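PDB 3HRG: uncharacterized protein BT_3980 with actin-like ATPase fold from Bacteroides thetaiotaomicron VPI-5482, which is of unknown function but has an actin-like ATPase fold, and so may bind or hydrolyse a nucleotide as its relatives in that superfamily do. Local coordinates for residues A[108-121]-A[140-152]. Residues are numbered along the deposited sequence; the frame is centred on the assembly and turned at random.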
loop_
_atom_site.group_PDB
_atom_site.type_symbol
_atom_site.label_atom_id
_atom_site.label_comp_id
_atom_site.label_asym_id
_atom_site.label_seq_id
_atom_site.Cartn_x
_atom_site.Cartn_y
_atom_site.Cartn_z
HETATM N N MSE A 108 -14.554 -2.386 -1.419
HETATM C CA MSE A 108 -14.301 -3.196 -0.236
HETATM C C MSE A 108 -13.786 -2.278 0.857
HETATM O O MSE A 108 -13.561 -1.104 0.605
HETATM C CB MSE A 108 -13.208 -4.201 -0.529
HETATM C CG MSE A 108 -13.344 -4.899 -1.855
HETATM SE SE MSE A 108 -12.111 -6.356 -1.968
HETATM C CE MSE A 108 -12.979 -7.508 -0.629
ATOM N N TYR A 109 -13.615 -2.806 2.056
ATOM C CA TYR A 109 -13.047 -2.017 3.131
ATOM C C TYR A 109 -12.315 -2.880 4.164
ATOM O O TYR A 109 -12.655 -4.036 4.357
ATOM C CB TYR A 109 -14.104 -1.162 3.827
ATOM C CG TYR A 109 -15.122 -1.916 4.591
ATOM C CD1 TYR A 109 -14.908 -2.250 5.925
ATOM C CD2 TYR A 109 -16.312 -2.323 4.003
ATOM C CE1 TYR A 109 -15.856 -2.974 6.652
ATOM C CE2 TYR A 109 -17.264 -3.007 4.722
ATOM C CZ TYR A 109 -17.018 -3.339 6.047
ATOM O OH TYR A 109 -17.958 -4.037 6.772
ATOM N N ASN A 110 -11.305 -2.281 4.790
ATOM C CA ASN A 110 -10.573 -2.861 5.882
ATOM C C ASN A 110 -10.720 -1.994 7.133
ATOM O O ASN A 110 -10.456 -0.798 7.084
ATOM C CB ASN A 110 -9.091 -2.878 5.613
ATOM C CG ASN A 110 -8.700 -3.640 4.358
ATOM O OD1 ASN A 110 -7.792 -3.194 3.658
ATOM N ND2 ASN A 110 -9.347 -4.773 4.074
ATOM N N ILE A 111 -11.075 -2.617 8.247
ATOM C CA ILE A 111 -11.138 -1.945 9.508
ATOM C C ILE A 111 -9.784 -2.116 10.233
ATOM O O ILE A 111 -9.308 -3.241 10.419
ATOM C CB ILE A 111 -12.250 -2.509 10.401
ATOM C CG1 ILE A 111 -13.599 -2.296 9.728
ATOM C CG2 ILE A 111 -12.238 -1.798 11.805
ATOM C CD1 ILE A 111 -14.778 -3.013 10.420
ATOM N N LEU A 112 -9.180 -1.005 10.619
ATOM C CA LEU A 112 -7.935 -1.008 11.374
ATOM C C LEU A 112 -8.354 -0.686 12.805
ATOM O O LEU A 112 -8.351 0.470 13.206
ATOM C CB LEU A 112 -6.941 -0.002 10.811
ATOM C CG LEU A 112 -6.338 -0.231 9.420
ATOM C CD1 LEU A 112 -7.339 -0.218 8.230
ATOM C CD2 LEU A 112 -5.212 0.796 9.197
ATOM N N LYS A 113 -8.746 -1.718 13.560
ATOM C CA LYS A 113 -9.273 -1.522 14.948
ATOM C C LYS A 113 -8.312 -0.786 15.889
ATOM O O LYS A 113 -8.703 0.192 16.541
ATOM C CB LYS A 113 -9.685 -2.869 15.572
ATOM C CG LYS A 113 -10.347 -2.741 16.943
ATOM N N LYS A 114 -7.059 -1.236 15.915
ATOM C CA LYS A 114 -6.002 -0.617 16.721
ATOM C C LYS A 114 -5.781 0.881 16.400
ATOM O O LYS A 114 -5.517 1.666 17.315
ATOM C CB LYS A 114 -4.686 -1.392 16.516
ATOM N N ASN A 115 -5.942 1.281 15.135
ATOM C CA ASN A 115 -5.752 2.687 14.709
ATOM C C ASN A 115 -7.031 3.516 14.616
ATOM O O ASN A 115 -6.983 4.682 14.230
ATOM C CB ASN A 115 -5.047 2.703 13.357
ATOM C CG ASN A 115 -3.721 1.978 13.399
ATOM O OD1 ASN A 115 -3.631 0.819 12.996
ATOM N ND2 ASN A 115 -2.724 2.608 13.973
ATOM N N ASN A 116 -8.177 2.915 14.925
ATOM C CA ASN A 116 -9.475 3.601 14.836
ATOM C C ASN A 116 -9.783 4.240 13.480
ATOM O O ASN A 116 -10.336 5.356 13.393
ATOM C CB ASN A 116 -9.619 4.601 15.986
ATOM C CG ASN A 116 -9.753 3.903 17.304
ATOM O OD1 ASN A 116 -10.742 3.198 17.540
ATOM N ND2 ASN A 116 -8.783 4.096 18.187
ATOM N N VAL A 117 -9.423 3.534 12.414
ATOM C CA VAL A 117 -9.749 4.013 11.094
ATOM C C VAL A 117 -10.181 2.877 10.185
ATOM O O VAL A 117 -9.952 1.674 10.476
ATOM C CB VAL A 117 -8.580 4.756 10.394
ATOM C CG1 VAL A 117 -8.046 5.955 11.212
ATOM C CG2 VAL A 117 -7.455 3.811 10.082
ATOM N N VAL A 118 -10.814 3.268 9.088
ATOM C CA VAL A 118 -11.245 2.331 8.047
ATOM C C VAL A 118 -10.739 2.817 6.740
ATOM O O VAL A 118 -10.771 4.007 6.480
ATOM C CB VAL A 118 -12.774 2.254 7.991
ATOM C CG1 VAL A 118 -13.269 1.318 6.818
ATOM C CG2 VAL A 118 -13.303 1.812 9.315
ATOM N N ILE A 119 -10.267 1.899 5.898
ATOM C CA ILE A 119 -9.820 2.212 4.563
ATOM C C ILE A 119 -10.826 1.536 3.616
ATOM O O ILE A 119 -10.991 0.307 3.671
ATOM C CB ILE A 119 -8.419 1.655 4.268
ATOM C CG1 ILE A 119 -7.367 2.286 5.206
ATOM C CG2 ILE A 119 -8.039 1.889 2.755
ATOM C CD1 ILE A 119 -7.148 3.768 4.971
ATOM N N ILE A 120 -11.523 2.357 2.816
ATOM C CA ILE A 120 -12.490 1.931 1.811
ATOM C C ILE A 120 -11.710 1.979 0.501
ATOM O O ILE A 120 -11.042 2.970 0.236
ATOM C CB ILE A 120 -13.717 2.831 1.758
ATOM C CG1 ILE A 120 -14.359 3.009 3.144
ATOM C CG2 ILE A 120 -14.714 2.247 0.779
ATOM C CD1 ILE A 120 -15.451 4.160 3.210
ATOM N N PHE A 121 -11.744 0.897 -0.285
ATOM C CA PHE A 121 -10.896 0.802 -1.482
ATOM C C PHE A 121 -11.575 0.059 -2.642
ATOM O O PHE A 121 -12.409 -0.808 -2.459
ATOM C CB PHE A 121 -9.534 0.151 -1.127
ATOM C CG PHE A 121 -9.606 -1.311 -0.738
ATOM C CD1 PHE A 121 -9.917 -1.695 0.565
ATOM C CD2 PHE A 121 -9.344 -2.312 -1.672
ATOM C CE1 PHE A 121 -9.978 -3.045 0.931
ATOM C CE2 PHE A 121 -9.405 -3.660 -1.307
ATOM C CZ PHE A 121 -9.712 -4.019 0.004
ATOM N N PHE A 140 -8.525 -9.657 1.219
ATOM C CA PHE A 140 -8.182 -8.501 0.344
ATOM C C PHE A 140 -7.911 -7.232 1.135
ATOM O O PHE A 140 -8.719 -6.866 1.998
ATOM C CB PHE A 140 -9.305 -8.212 -0.616
ATOM C CG PHE A 140 -9.508 -9.287 -1.645
ATOM C CD1 PHE A 140 -10.219 -10.414 -1.331
ATOM C CD2 PHE A 140 -8.951 -9.151 -2.919
ATOM C CE1 PHE A 140 -10.393 -11.427 -2.267
ATOM C CE2 PHE A 140 -9.112 -10.163 -3.865
ATOM C CZ PHE A 140 -9.851 -11.268 -3.545
ATOM N N TYR A 141 -6.794 -6.571 0.825
ATOM C CA TYR A 141 -6.424 -5.334 1.498
ATOM C C TYR A 141 -6.028 -4.263 0.552
ATOM O O TYR A 141 -5.526 -4.534 -0.518
ATOM C CB TYR A 141 -5.182 -5.531 2.364
ATOM C CG TYR A 141 -5.344 -6.562 3.448
ATOM C CD1 TYR A 141 -5.826 -6.207 4.711
ATOM C CD2 TYR A 141 -5.006 -7.881 3.216
ATOM C CE1 TYR A 141 -5.988 -7.145 5.700
ATOM C CE2 TYR A 141 -5.165 -8.835 4.193
ATOM C CZ TYR A 141 -5.652 -8.462 5.433
ATOM O OH TYR A 141 -5.777 -9.423 6.364
ATOM N N SER A 142 -6.276 -3.033 0.966
ATOM C CA SER A 142 -5.722 -1.892 0.311
ATOM C C SER A 142 -4.282 -1.929 0.772
ATOM O O SER A 142 -4.009 -2.327 1.923
ATOM C CB SER A 142 -6.344 -0.588 0.857
ATOM O OG SER A 142 -5.644 0.585 0.418
ATOM N N GLN A 143 -3.342 -1.529 -0.076
ATOM C CA GLN A 143 -1.928 -1.457 0.331
ATOM C C GLN A 143 -1.790 -0.470 1.511
ATOM O O GLN A 143 -0.929 -0.655 2.385
ATOM C CB GLN A 143 -1.040 -1.061 -0.838
ATOM C CG GLN A 143 0.418 -0.903 -0.473
ATOM C CD GLN A 143 1.257 -0.349 -1.554
ATOM O OE1 GLN A 143 0.903 0.658 -2.164
ATOM N NE2 GLN A 143 2.444 -0.940 -1.753
ATOM N N SER A 144 -2.650 0.553 1.543
ATOM C CA SER A 144 -2.665 1.521 2.629
ATOM C C SER A 144 -2.921 0.926 4.029
ATOM O O SER A 144 -2.431 1.470 5.025
ATOM C CB SER A 144 -3.682 2.597 2.352
ATOM O OG SER A 144 -3.308 3.389 1.232
ATOM N N THR A 145 -3.645 -0.189 4.104
ATOM C CA THR A 145 -3.958 -0.818 5.399
ATOM C C THR A 145 -2.698 -1.269 6.196
ATOM O O THR A 145 -2.473 -0.762 7.309
ATOM C CB THR A 145 -5.008 -1.894 5.208
ATOM O OG1 THR A 145 -6.195 -1.270 4.689
ATOM C CG2 THR A 145 -5.291 -2.638 6.523
ATOM N N PRO A 146 -1.877 -2.194 5.652
ATOM C CA PRO A 146 -0.654 -2.511 6.383
ATOM C C PRO A 146 0.317 -1.326 6.502
ATOM O O PRO A 146 1.042 -1.267 7.477
ATOM C CB PRO A 146 -0.010 -3.628 5.529
ATOM C CG PRO A 146 -0.703 -3.501 4.180
ATOM C CD PRO A 146 -2.052 -3.092 4.485
ATOM N N LEU A 147 0.351 -0.409 5.528
ATOM C CA LEU A 147 1.266 0.723 5.606
ATOM C C LEU A 147 0.925 1.629 6.801
ATOM O O LEU A 147 1.810 2.033 7.544
ATOM C CB LEU A 147 1.328 1.517 4.303
ATOM C CG LEU A 147 2.067 0.903 3.107
ATOM C CD1 LEU A 147 2.071 1.859 1.910
ATOM C CD2 LEU A 147 3.498 0.534 3.452
ATOM N N ILE A 148 -0.351 1.893 7.002
ATOM C CA ILE A 148 -0.800 2.722 8.126
ATOM C C ILE A 148 -0.487 2.060 9.445
ATOM O O ILE A 148 0.041 2.713 10.344
ATOM C CB ILE A 148 -2.303 3.012 8.042
ATOM C CG1 ILE A 148 -2.534 3.995 6.912
ATOM C CG2 ILE A 148 -2.822 3.580 9.373
ATOM C CD1 ILE A 148 -3.972 4.183 6.499
ATOM N N GLU A 149 -0.746 0.754 9.562
ATOM C CA GLU A 149 -0.422 0.065 10.817
ATOM C C GLU A 149 1.086 0.128 11.132
ATOM O O GLU A 149 1.504 0.379 12.269
ATOM C CB GLU A 149 -0.884 -1.390 10.791
ATOM C CG GLU A 149 -2.363 -1.497 10.576
ATOM C CD GLU A 149 -2.936 -2.856 10.858
ATOM O OE1 GLU A 149 -2.179 -3.786 11.204
ATOM O OE2 GLU A 149 -4.179 -2.962 10.760
ATOM N N TYR A 150 1.889 -0.109 10.117
ATOM C CA TYR A 150 3.338 -0.078 10.247
ATOM C C TYR A 150 3.857 1.337 10.579
ATOM O O TYR A 150 4.609 1.527 11.528
ATOM C CB TYR A 150 3.959 -0.562 8.942
ATOM C CG TYR A 150 5.473 -0.615 8.920
ATOM C CD1 TYR A 150 6.151 -1.691 9.465
ATOM C CD2 TYR A 150 6.222 0.404 8.319
ATOM C CE1 TYR A 150 7.560 -1.771 9.429
ATOM C CE2 TYR A 150 7.635 0.350 8.293
ATOM C CZ TYR A 150 8.279 -0.755 8.838
ATOM O OH TYR A 150 9.634 -0.849 8.822
ATOM N N PHE A 151 3.481 2.309 9.773
ATOM C CA PHE A 151 3.917 3.688 10.002
ATOM C C PHE A 151 3.380 4.266 11.338
ATOM O O PHE A 151 4.060 5.041 11.986
ATOM C CB PHE A 151 3.507 4.598 8.868
ATOM C CG PHE A 151 4.162 4.286 7.519
ATOM C CD1 PHE A 151 5.506 3.983 7.398
ATOM C CD2 PHE A 151 3.423 4.445 6.355
ATOM C CE1 PHE A 151 6.077 3.779 6.142
ATOM C CE2 PHE A 151 3.983 4.226 5.082
ATOM C CZ PHE A 151 5.303 3.901 4.976
ATOM N N SER A 152 2.191 3.866 11.750
ATOM C CA SER A 152 1.647 4.311 13.031
ATOM C C SER A 152 2.629 3.978 14.173
ATOM O O SER A 152 2.923 4.814 15.008
ATOM C CB SER A 152 0.286 3.669 13.314
ATOM O OG SER A 152 -0.115 3.934 14.662
HETATM O O HOH W 1 -0.335 0.361 14.266
HETATM O O HOH W 2 -4.982 -1.478 13.135
#
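Asn110, on a beta hairpin of this actin-like ATPase fold, hydrogen-bonds across to strand 140-142 and to Thr145 of the helix that follows. The hairpin belongs to a three-stranded antiparallel sheet; strand 139-142 is an edge of a separate mixed sheet, and helix 144-154 also packs on strand 171-178 of a second mixed sheet, Ile148 touching Tyr175. With CG anti to its own carbonyl carbon (chi1 -58°), the Asn110 amide is turned toward strand 140-142, where both its ends find partners. Asn110 ND2 donates to Phe140 O at 3.0 Å, nearly in the amide plane. Asn110 OD1 accepts Thr145 OG1 on a lone pair at 2.7 Å, and also Ser142 N. Two donors on OD1 and one acceptor for ND2 hold this buried amide in a fixed rotation.

Ring and apolar packing flanks this polar centre. Ser142 N lies 3.6 Å above the centre of one face of the Phe121 ring, and Ser142 CB adds an off-centre CH-pi contact; Met108 CB, from the hairpin itself, covers the opposite face. Farther along the helix, Leu112 spreads its methyls: CD1 meets Thr145 CG2 and CD2 meets Ile148 CG2, whereas Ile148 CD1 reaches Ile119 CD1 at 3.5 Å.

Water links the hairpin turn to the helix. One molecule bridges Asn115 ND2 and Glu149 O; another donates to Asn115 OD1 at 2.7 Å and, more weakly, to Glu149 OE2 at 2.9 Å.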